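Syntaxin1 (Monosiga brevicollis, PDB 2XHE) probably acts as a SNAP receptor of the syntaxin family, binding other SNARE proteins in membrane fusion and vesicle transport. Local coordinates at residues B[106-111]-B[142-147]; B[112-117]-B[134-139]; B[58-63]-B[98-103]. All blocks are in the same frame, centred on the assembly; numbering follows the deposited sequence.

Contact 1 (B[106-111]-B[142-147]); sequences ADLKQI and SLSRKF
The hydroxyl oxygen of S144 touches both methyl branches of L108 and is bonded to the backbone carbonyl of H140, one turn earlier on its own helix. It donates a hydrogen bond to H140 O, so the buried proton is already used within the helix, and its contact with L108 is van der Waals in kind. S144 OG stands 3.7 Å from L108 CD1 and 3.8 Å from L108 CD2, meeting the fork of the leucine almost evenly. The torsion of S144 (chi1 -60°) sets OG opposite its own carbonyl carbon, on the side of the backbone N, a position that suits this bond back to the preceding turn.

L108 carries the contact from the segment 106-111, its two methyl branches spread along the facing helix. L108 CD2 leans toward L143, 4.4 Å from L143 CB. L108 CD1 goes the other way and meets the ring of F147 obliquely, 4.3 Å from F147 CD2. L143, S144 and F147 all meet this one leucine from the facing helix, and no hydrogen bond joins the two segments.

The segment axes, 11.0 Å apart at closest approach, run roughly antiparallel at 153°, as expected for successive long helices of the syntaxin N-terminal bundle. On one flank helix 44-72 closes the site, where L143 rests on V50 and R54 while R49 and R52 form salt bridges to D107. On another comes helix 214-237, whose M236 touches both L108 and S144 and whose M232 covers F147.

Contact 2 (B[112-117]-B[134-139]); sequences EKENKR and RIRQSQ
R136 reaches across to N115 and E114, starting along the N115 amide and ending at the carboxylate. R136 CB lies 3.4 Å from N115 OD1 and 3.8 Å from N115 ND2, so the amide sits over the side-chain root; R136 CG lies 4.0 Å and CD 3.6 Å from the same OD1. A bend at chi3 (140°) then turns the guanidinium so that NH1 comes to both acceptors. R136 NH1 donates to N115 OD1 at 3.0 Å, nearly in line with the amide C=O and close to the guanidinium plane, although the planes stand 83° apart. R136 NH1 also makes a weak, long salt bridge of 3.5 Å to E114 OE1, at the guanidinium edge. R136 NH2 lies 3.6 Å from E114 CD; the carboxylate is turned almost perpendicular to the guanidinium, so the two do not pair flat. A leucine in place of R136 would probably leave N115 OD1 without its donor here and the E114 charge without this counterion. R136, N115 and E114 join the C-terminal end of helix 80-116 to early helix 131-171, where F46 of helix 44-72 and M43 just before it touch R136, and H140 packs on N115.

Contact 3 (B[58-63]-B[98-103]); sequences EDIEQA and SALGNK
I60 and L100 meet because each carries its branch opposite its own carbonyl carbon, beside the backbone N: CG1 of I60 at chi1 -59° and CG of L100 at -81°. From these positions the two side chains run alongside one another with their tips pointing opposite ways, instead of meeting end to end. CG1 of I60 lies 3.8 Å from L100 CB, and the isoleucine then continues alongside the root of the leucine until its terminal methyl, I60 CD1, reaches the backbone, 3.8 Å from G101 N. G101 has no side chain, and the tip of I60 rests directly against the main chain of the opposing helix. L100 runs the other way, its CD1 coming 3.7 Å from D59 CB. D59 thus contributes the carbon at its root to this contact.

The axes of the two segments approach to 9.9 Å and are inclined at 152°, roughly antiparallel, with I60 and L100 holding the closest pair of CA atoms. Helix 44-72 and helix 80-116 are joined here in the three-helix N-terminal bundle of the syntaxin family. I60 points into its interior, with I97 and I104 of helix 80-116 and V150 and M151 of helix 131-171 around it. L100 lies nearer the surface and also touches N56.

No hydrogen bond or salt bridge crosses between the segments. Their hold on each other is therefore one of hydrocarbon fit and burial, graded from the buried I60 beside G101 outward to the aliphatic root of the exposed D59.

How the contacts relate
All three contacts use helix 80-116, which faces helix 44-72 in contact 3 and helix 131-171 in contacts 1 and 2. Contact 1 is the most buried and lies in the middle: its F147 CZ comes 3.9 Å from G101 O of contact 3, and its I111 CG2 comes 3.9 Å from R136 NH1 of contact 2. Contacts 2 and 3 do not touch, their centres being about 22 Å apart. The chemistry follows position. Contacts 1 and 3 are largely apolar, contact 3 grading to the surface, whereas contact 2, farther from the centre of the chain and near the end of helix 80-116, relies on hydrogen bonding and charge.

Contact 1 (B[106-111]-B[142-147])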
loop_
_atom_site.group_PDB
_atom_site.type_symbol
_atom_site.label_atom_id
_atom_site.label_comp_id
_atom_site.label_asym_id
_atom_site.label_seq_id
_atom_site.Cartn_x
_atom_site.Cartn_y
_atom_site.Cartn_z
ATOM N N ALA B 106 -29.648 -13.915 1.529
ATOM C CA ALA B 106 -30.236 -14.492 2.726
ATOM C C ALA B 106 -29.184 -15.203 3.571
ATOM O O ALA B 106 -29.259 -15.193 4.802
ATOM C CB ALA B 106 -31.369 -15.427 2.361
ATOM N N ASP B 107 -28.210 -15.824 2.911
ATOM C CA ASP B 107 -27.119 -16.466 3.629
ATOM C C ASP B 107 -26.279 -15.393 4.320
ATOM O O ASP B 107 -25.871 -15.571 5.465
ATOM C CB ASP B 107 -26.250 -17.340 2.704
ATOM C CG ASP B 107 -26.895 -18.691 2.369
ATOM O OD1 ASP B 107 -27.721 -19.195 3.163
ATOM O OD2 ASP B 107 -26.560 -19.255 1.303
ATOM N N LEU B 108 -26.030 -14.273 3.636
ATOM C CA LEU B 108 -25.305 -13.161 4.261
ATOM C C LEU B 108 -26.053 -12.627 5.487
ATOM O O LEU B 108 -25.504 -12.622 6.589
ATOM C CB LEU B 108 -25.030 -12.030 3.266
ATOM C CG LEU B 108 -23.945 -12.326 2.232
ATOM C CD1 LEU B 108 -23.768 -11.164 1.263
ATOM C CD2 LEU B 108 -22.627 -12.711 2.905
ATOM N N LYS B 109 -27.301 -12.193 5.297
ATOM C CA LYS B 109 -28.112 -11.702 6.411
ATOM C C LYS B 109 -28.109 -12.676 7.574
ATOM O O LYS B 109 -27.958 -12.274 8.724
ATOM C CB LYS B 109 -29.544 -11.375 5.977
ATOM C CG LYS B 109 -29.694 -9.955 5.439
ATOM C CD LYS B 109 -31.100 -9.662 4.942
ATOM C CE LYS B 109 -31.166 -8.292 4.268
ATOM N NZ LYS B 109 -32.506 -8.020 3.669
ATOM N N GLN B 110 -28.261 -13.961 7.274
ATOM C CA GLN B 110 -28.261 -14.979 8.314
ATOM C C GLN B 110 -26.959 -14.914 9.127
ATOM O O GLN B 110 -26.984 -15.011 10.356
ATOM C CB GLN B 110 -28.496 -16.374 7.711
ATOM C CG GLN B 110 -28.408 -17.549 8.704
ATOM C CD GLN B 110 -29.253 -17.347 9.960
ATOM O OE1 GLN B 110 -30.259 -16.625 9.945
ATOM N NE2 GLN B 110 -28.842 -17.989 11.057
ATOM N N ILE B 111 -25.829 -14.723 8.445
ATOM C CA ILE B 111 -24.534 -14.680 9.125
ATOM C C ILE B 111 -24.384 -13.393 9.932
ATOM O O ILE B 111 -23.759 -13.388 10.996
ATOM C CB ILE B 111 -23.342 -14.827 8.150
ATOM C CG1 ILE B 111 -23.521 -16.059 7.261
ATOM C CG2 ILE B 111 -22.038 -14.932 8.922
ATOM C CD1 ILE B 111 -22.342 -16.337 6.331
ATOM N N SER B 142 -15.603 -9.936 3.588
ATOM C CA SER B 142 -15.024 -10.231 2.289
ATOM C C SER B 142 -16.085 -10.565 1.224
ATOM O O SER B 142 -16.046 -10.037 0.108
ATOM C CB SER B 142 -14.012 -11.366 2.422
ATOM O OG SER B 142 -13.381 -11.626 1.181
ATOM N N LEU B 143 -17.030 -11.432 1.575
ATOM C CA LEU B 143 -17.989 -11.944 0.601
ATOM C C LEU B 143 -19.059 -10.917 0.227
ATOM O O LEU B 143 -19.499 -10.850 -0.931
ATOM C CB LEU B 143 -18.637 -13.243 1.110
ATOM C CG LEU B 143 -17.711 -14.462 1.201
ATOM C CD1 LEU B 143 -18.373 -15.603 1.954
ATOM C CD2 LEU B 143 -17.266 -14.916 -0.186
ATOM N N SER B 144 -19.486 -10.123 1.203
ATOM C CA SER B 144 -20.424 -9.054 0.917
ATOM C C SER B 144 -19.838 -8.125 -0.136
ATOM O O SER B 144 -20.525 -7.720 -1.070
ATOM C CB SER B 144 -20.763 -8.291 2.184
ATOM O OG SER B 144 -21.347 -9.163 3.127
ATOM N N ARG B 145 -18.558 -7.806 0.003
ATOM C CA ARG B 145 -17.886 -6.993 -0.997
ATOM C C ARG B 145 -17.857 -7.731 -2.323
ATOM O O ARG B 145 -18.347 -7.214 -3.326
ATOM C CB ARG B 145 -16.476 -6.563 -0.544
ATOM C CG ARG B 145 -16.464 -5.480 0.557
ATOM C CD ARG B 145 -15.056 -4.886 0.829
ATOM N NE ARG B 145 -14.150 -5.828 1.492
ATOM C CZ ARG B 145 -14.270 -6.234 2.759
ATOM N NH1 ARG B 145 -15.271 -5.788 3.520
ATOM N NH2 ARG B 145 -13.392 -7.099 3.268
ATOM N N LYS B 146 -17.304 -8.943 -2.330
ATOM C CA LYS B 146 -17.267 -9.759 -3.550
ATOM C C LYS B 146 -18.643 -9.768 -4.220
ATOM O O LYS B 146 -18.741 -9.607 -5.434
ATOM C CB LYS B 146 -16.769 -11.185 -3.266
ATOM C CG LYS B 146 -16.474 -12.036 -4.507
ATOM C CD LYS B 146 -15.312 -11.489 -5.342
ATOM C CE LYS B 146 -15.796 -10.719 -6.579
ATOM N NZ LYS B 146 -14.690 -10.009 -7.301
ATOM N N PHE B 147 -19.699 -9.910 -3.420
ATOM C CA PHE B 147 -21.069 -9.895 -3.930
ATOM C C PHE B 147 -21.517 -8.582 -4.612
ATOM O O PHE B 147 -22.001 -8.615 -5.746
ATOM C CB PHE B 147 -22.070 -10.310 -2.844
ATOM C CG PHE B 147 -23.475 -10.438 -3.351
ATOM C CD1 PHE B 147 -23.747 -11.182 -4.485
ATOM C CD2 PHE B 147 -24.522 -9.808 -2.707
ATOM C CE1 PHE B 147 -25.037 -11.293 -4.964
ATOM C CE2 PHE B 147 -25.816 -9.920 -3.182
ATOM C CZ PHE B 147 -26.071 -10.654 -4.310
#

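Contact 2 (B[112-117]-B[134-139])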
loop_
_atom_site.group_PDB
_atom_site.type_symbol
_atom_site.label_atom_id
_atom_site.label_comp_id
_atom_site.label_asym_id
_atom_site.label_seq_id
_atom_site.Cartn_x
_atom_site.Cartn_y
_atom_site.Cartn_z
ATOM N N GLU B 112 -24.969 -12.310 9.422
ATOM C CA GLU B 112 -24.960 -11.031 10.117
ATOM C C GLU B 112 -25.631 -11.183 11.469
ATOM O O GLU B 112 -25.000 -10.985 12.504
ATOM C CB GLU B 112 -25.683 -9.963 9.303
ATOM C CG GLU B 112 -25.652 -8.594 9.952
ATOM C CD GLU B 112 -26.710 -7.671 9.393
ATOM O OE1 GLU B 112 -27.502 -8.140 8.543
ATOM O OE2 GLU B 112 -26.753 -6.486 9.806
ATOM N N LYS B 113 -26.913 -11.536 11.453
ATOM C CA LYS B 113 -27.645 -11.829 12.681
ATOM C C LYS B 113 -26.873 -12.815 13.557
ATOM O O LYS B 113 -26.750 -12.618 14.762
ATOM C CB LYS B 113 -29.045 -12.369 12.367
ATOM C CG LYS B 113 -29.973 -11.344 11.712
ATOM C CD LYS B 113 -31.350 -11.933 11.395
ATOM C CE LYS B 113 -32.257 -10.901 10.720
ATOM N NZ LYS B 113 -33.570 -11.473 10.300
ATOM N N GLU B 114 -26.348 -13.872 12.946
ATOM C CA GLU B 114 -25.557 -14.858 13.682
ATOM C C GLU B 114 -24.392 -14.195 14.419
ATOM O O GLU B 114 -24.143 -14.501 15.588
ATOM C CB GLU B 114 -25.038 -15.960 12.746
ATOM C CG GLU B 114 -25.787 -17.286 12.835
ATOM C CD GLU B 114 -25.269 -18.323 11.841
ATOM O OE1 GLU B 114 -24.639 -17.924 10.838
ATOM O OE2 GLU B 114 -25.491 -19.536 12.057
ATOM N N ASN B 115 -23.688 -13.295 13.733
ATOM C CA ASN B 115 -22.543 -12.584 14.310
ATOM C C ASN B 115 -22.979 -11.574 15.371
ATOM O O ASN B 115 -22.456 -11.556 16.485
ATOM C CB ASN B 115 -21.718 -11.879 13.217
ATOM C CG ASN B 115 -20.995 -12.857 12.290
ATOM O OD1 ASN B 115 -21.129 -14.076 12.416
ATOM N ND2 ASN B 115 -20.230 -12.318 11.348
ATOM N N LYS B 116 -23.943 -10.735 15.008
ATOM C CA LYS B 116 -24.485 -9.724 15.906
ATOM C C LYS B 116 -24.924 -10.349 17.230
ATOM O O LYS B 116 -24.606 -9.837 18.301
ATOM C CB LYS B 116 -25.656 -9.007 15.230
ATOM C CG LYS B 116 -25.977 -7.647 15.805
ATOM C CD LYS B 116 -26.640 -6.740 14.771
ATOM C CE LYS B 116 -26.799 -5.321 15.323
ATOM N NZ LYS B 116 -27.231 -4.332 14.290
ATOM N N ARG B 117 -25.643 -11.463 17.146
ATOM C CA ARG B 117 -26.105 -12.180 18.329
ATOM C C ARG B 117 -25.007 -13.061 18.908
ATOM O O ARG B 117 -25.289 -14.125 19.470
ATOM C CB ARG B 117 -27.317 -13.056 17.996
ATOM C CG ARG B 117 -28.614 -12.304 17.708
ATOM C CD ARG B 117 -29.806 -13.263 17.718
ATOM N NE ARG B 117 -30.058 -13.809 19.053
ATOM C CZ ARG B 117 -30.894 -14.813 19.316
ATOM N NH1 ARG B 117 -31.564 -15.402 18.334
ATOM N NH2 ARG B 117 -31.055 -15.233 20.566
ATOM N N ARG B 134 -13.921 -14.002 14.904
ATOM C CA ARG B 134 -12.982 -13.345 13.999
ATOM C C ARG B 134 -13.125 -13.870 12.569
ATOM O O ARG B 134 -13.252 -13.082 11.624
ATOM C CB ARG B 134 -11.546 -13.524 14.489
ATOM C CG ARG B 134 -11.183 -12.678 15.708
ATOM C CD ARG B 134 -9.779 -13.008 16.197
ATOM N NE ARG B 134 -8.812 -12.938 15.106
ATOM C CZ ARG B 134 -7.736 -13.711 15.011
ATOM N NH1 ARG B 134 -7.486 -14.620 15.945
ATOM N NH2 ARG B 134 -6.917 -13.581 13.976
ATOM N N ILE B 135 -13.103 -15.199 12.426
ATOM C CA ILE B 135 -13.285 -15.868 11.140
ATOM C C ILE B 135 -14.625 -15.515 10.513
ATOM O O ILE B 135 -14.698 -15.161 9.339
ATOM C CB ILE B 135 -13.183 -17.399 11.289
ATOM C CG1 ILE B 135 -11.723 -17.815 11.466
ATOM C CG2 ILE B 135 -13.781 -18.115 10.082
ATOM C CD1 ILE B 135 -11.544 -19.175 12.088
ATOM N N ARG B 136 -15.687 -15.608 11.299
ATOM C CA ARG B 136 -17.012 -15.255 10.808
ATOM C C ARG B 136 -17.039 -13.834 10.242
ATOM O O ARG B 136 -17.608 -13.588 9.178
ATOM C CB ARG B 136 -18.048 -15.392 11.926
ATOM C CG ARG B 136 -18.214 -16.805 12.471
ATOM C CD ARG B 136 -19.189 -16.836 13.645
ATOM N NE ARG B 136 -20.046 -18.012 13.575
ATOM C CZ ARG B 136 -21.195 -18.057 12.912
ATOM N NH1 ARG B 136 -21.631 -16.980 12.275
ATOM N NH2 ARG B 136 -21.903 -19.180 12.886
ATOM N N GLN B 137 -16.419 -12.901 10.960
ATOM C CA GLN B 137 -16.420 -11.497 10.561
ATOM C C GLN B 137 -15.623 -11.219 9.291
ATOM O O GLN B 137 -16.075 -10.452 8.444
ATOM C CB GLN B 137 -15.944 -10.608 11.706
ATOM C CG GLN B 137 -16.998 -10.406 12.781
ATOM C CD GLN B 137 -16.471 -9.685 14.010
ATOM O OE1 GLN B 137 -15.260 -9.495 14.170
ATOM N NE2 GLN B 137 -17.384 -9.291 14.892
ATOM N N SER B 138 -14.456 -11.840 9.140
ATOM C CA SER B 138 -13.690 -11.646 7.909
ATOM C C SER B 138 -14.343 -12.314 6.701
ATOM O O SER B 138 -14.292 -11.774 5.597
ATOM C CB SER B 138 -12.229 -12.068 8.060
ATOM O OG SER B 138 -12.127 -13.324 8.682
ATOM N N GLN B 139 -14.964 -13.474 6.913
ATOM C CA GLN B 139 -15.747 -14.129 5.863
ATOM C C GLN B 139 -16.933 -13.256 5.450
ATOM O O GLN B 139 -17.182 -13.028 4.258
ATOM C CB GLN B 139 -16.278 -15.497 6.330
ATOM C CG GLN B 139 -15.235 -16.595 6.556
ATOM C CD GLN B 139 -14.615 -17.123 5.266
ATOM O OE1 GLN B 139 -15.035 -16.780 4.161
ATOM N NE2 GLN B 139 -13.600 -17.958 5.411
#

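Contact 3 (B[58-63]-B[98-103])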
loop_
_atom_site.group_PDB
_atom_site.type_symbol
_atom_site.label_atom_id
_atom_site.label_comp_id
_atom_site.label_asym_id
_atom_site.label_seq_id
_atom_site.Cartn_x
_atom_site.Cartn_y
_atom_site.Cartn_z
ATOM N N GLU B 58 -19.558 -17.296 -8.125
ATOM C CA GLU B 58 -18.944 -17.799 -9.361
ATOM C C GLU B 58 -19.994 -18.163 -10.427
ATOM O O GLU B 58 -19.848 -17.807 -11.596
ATOM C CB GLU B 58 -18.024 -18.993 -9.084
ATOM C CG GLU B 58 -16.821 -18.685 -8.206
ATOM C CD GLU B 58 -15.851 -19.860 -8.102
ATOM O OE1 GLU B 58 -15.944 -20.796 -8.931
ATOM O OE2 GLU B 58 -14.990 -19.847 -7.193
ATOM N N ASP B 59 -21.050 -18.867 -10.022
ATOM C CA ASP B 59 -22.151 -19.178 -10.928
ATOM C C ASP B 59 -22.697 -17.903 -11.560
ATOM O O ASP B 59 -22.729 -17.776 -12.787
ATOM C CB ASP B 59 -23.269 -19.929 -10.200
ATOM C CG ASP B 59 -22.939 -21.404 -9.969
ATOM O OD1 ASP B 59 -21.991 -21.917 -10.610
ATOM O OD2 ASP B 59 -23.631 -22.051 -9.146
ATOM N N ILE B 60 -23.115 -16.958 -10.718
ATOM C CA ILE B 60 -23.602 -15.671 -11.201
ATOM C C ILE B 60 -22.612 -15.016 -12.175
ATOM O O ILE B 60 -23.014 -14.493 -13.214
ATOM C CB ILE B 60 -23.914 -14.702 -10.047
ATOM C CG1 ILE B 60 -24.968 -15.293 -9.115
ATOM C CG2 ILE B 60 -24.386 -13.358 -10.581
ATOM C CD1 ILE B 60 -25.555 -14.266 -8.156
ATOM N N GLU B 61 -21.320 -15.053 -11.845
ATOM C CA GLU B 61 -20.292 -14.463 -12.707
ATOM C C GLU B 61 -20.342 -14.996 -14.131
ATOM O O GLU B 61 -20.243 -14.228 -15.085
ATOM C CB GLU B 61 -18.894 -14.675 -12.134
ATOM C CG GLU B 61 -18.549 -13.723 -11.013
ATOM C CD GLU B 61 -17.059 -13.618 -10.779
ATOM O OE1 GLU B 61 -16.430 -12.724 -11.391
ATOM O OE2 GLU B 61 -16.522 -14.425 -9.988
ATOM N N GLN B 62 -20.483 -16.316 -14.263
ATOM C CA GLN B 62 -20.580 -16.970 -15.566
ATOM C C GLN B 62 -21.906 -16.612 -16.233
ATOM O O GLN B 62 -21.947 -16.250 -17.408
ATOM C CB GLN B 62 -20.468 -18.489 -15.406
ATOM C CG GLN B 62 -19.307 -19.136 -16.164
ATOM C CD GLN B 62 -17.942 -18.824 -15.553
ATOM O OE1 GLN B 62 -17.835 -18.496 -14.369
ATOM N NE2 GLN B 62 -16.891 -18.932 -16.363
ATOM N N ALA B 63 -22.986 -16.710 -15.465
ATOM C CA ALA B 63 -24.320 -16.354 -15.934
ATOM C C ALA B 63 -24.397 -14.926 -16.492
ATOM O O ALA B 63 -25.009 -14.690 -17.533
ATOM C CB ALA B 63 -25.338 -16.544 -14.807
ATOM N N SER B 98 -31.103 -14.184 -10.367
ATOM C CA SER B 98 -31.916 -13.627 -9.306
ATOM C C SER B 98 -32.091 -14.605 -8.133
ATOM O O SER B 98 -31.873 -14.245 -6.977
ATOM C CB SER B 98 -33.265 -13.189 -9.879
ATOM O OG SER B 98 -34.212 -12.974 -8.854
ATOM N N ALA B 99 -32.474 -15.844 -8.434
ATOM C CA ALA B 99 -32.635 -16.875 -7.408
ATOM C C ALA B 99 -31.327 -17.133 -6.647
ATOM O O ALA B 99 -31.335 -17.347 -5.430
ATOM C CB ALA B 99 -33.160 -18.157 -8.029
ATOM N N LEU B 100 -30.214 -17.119 -7.379
ATOM C CA LEU B 100 -28.886 -17.226 -6.791
ATOM C C LEU B 100 -28.553 -15.988 -5.961
ATOM O O LEU B 100 -27.988 -16.089 -4.870
ATOM C CB LEU B 100 -27.839 -17.420 -7.882
ATOM C CG LEU B 100 -27.720 -18.857 -8.392
ATOM C CD1 LEU B 100 -26.738 -18.964 -9.541
ATOM C CD2 LEU B 100 -27.290 -19.731 -7.251
ATOM N N GLY B 101 -28.913 -14.822 -6.487
ATOM C CA GLY B 101 -28.770 -13.574 -5.764
ATOM C C GLY B 101 -29.467 -13.574 -4.412
ATOM O O GLY B 101 -28.846 -13.280 -3.392
ATOM N N ASN B 102 -30.754 -13.905 -4.397
ATOM C CA ASN B 102 -31.524 -13.900 -3.159
ATOM C C ASN B 102 -31.010 -14.879 -2.113
ATOM O O ASN B 102 -31.086 -14.609 -0.914
ATOM C CB ASN B 102 -33.011 -14.130 -3.439
ATOM C CG ASN B 102 -33.653 -12.947 -4.137
ATOM O OD1 ASN B 102 -34.257 -13.091 -5.201
ATOM N ND2 ASN B 102 -33.506 -11.759 -3.551
ATOM N N LYS B 103 -30.484 -16.014 -2.557
ATOM C CA LYS B 103 -29.938 -16.975 -1.615
ATOM C C LYS B 103 -28.705 -16.364 -0.964
ATOM O O LYS B 103 -28.576 -16.364 0.257
ATOM C CB LYS B 103 -29.594 -18.300 -2.308
ATOM C CG LYS B 103 -30.132 -19.556 -1.593
ATOM C CD LYS B 103 -29.444 -19.816 -0.263
ATOM C CE LYS B 103 -30.438 -20.230 0.821
ATOM N NZ LYS B 103 -31.044 -21.570 0.586
#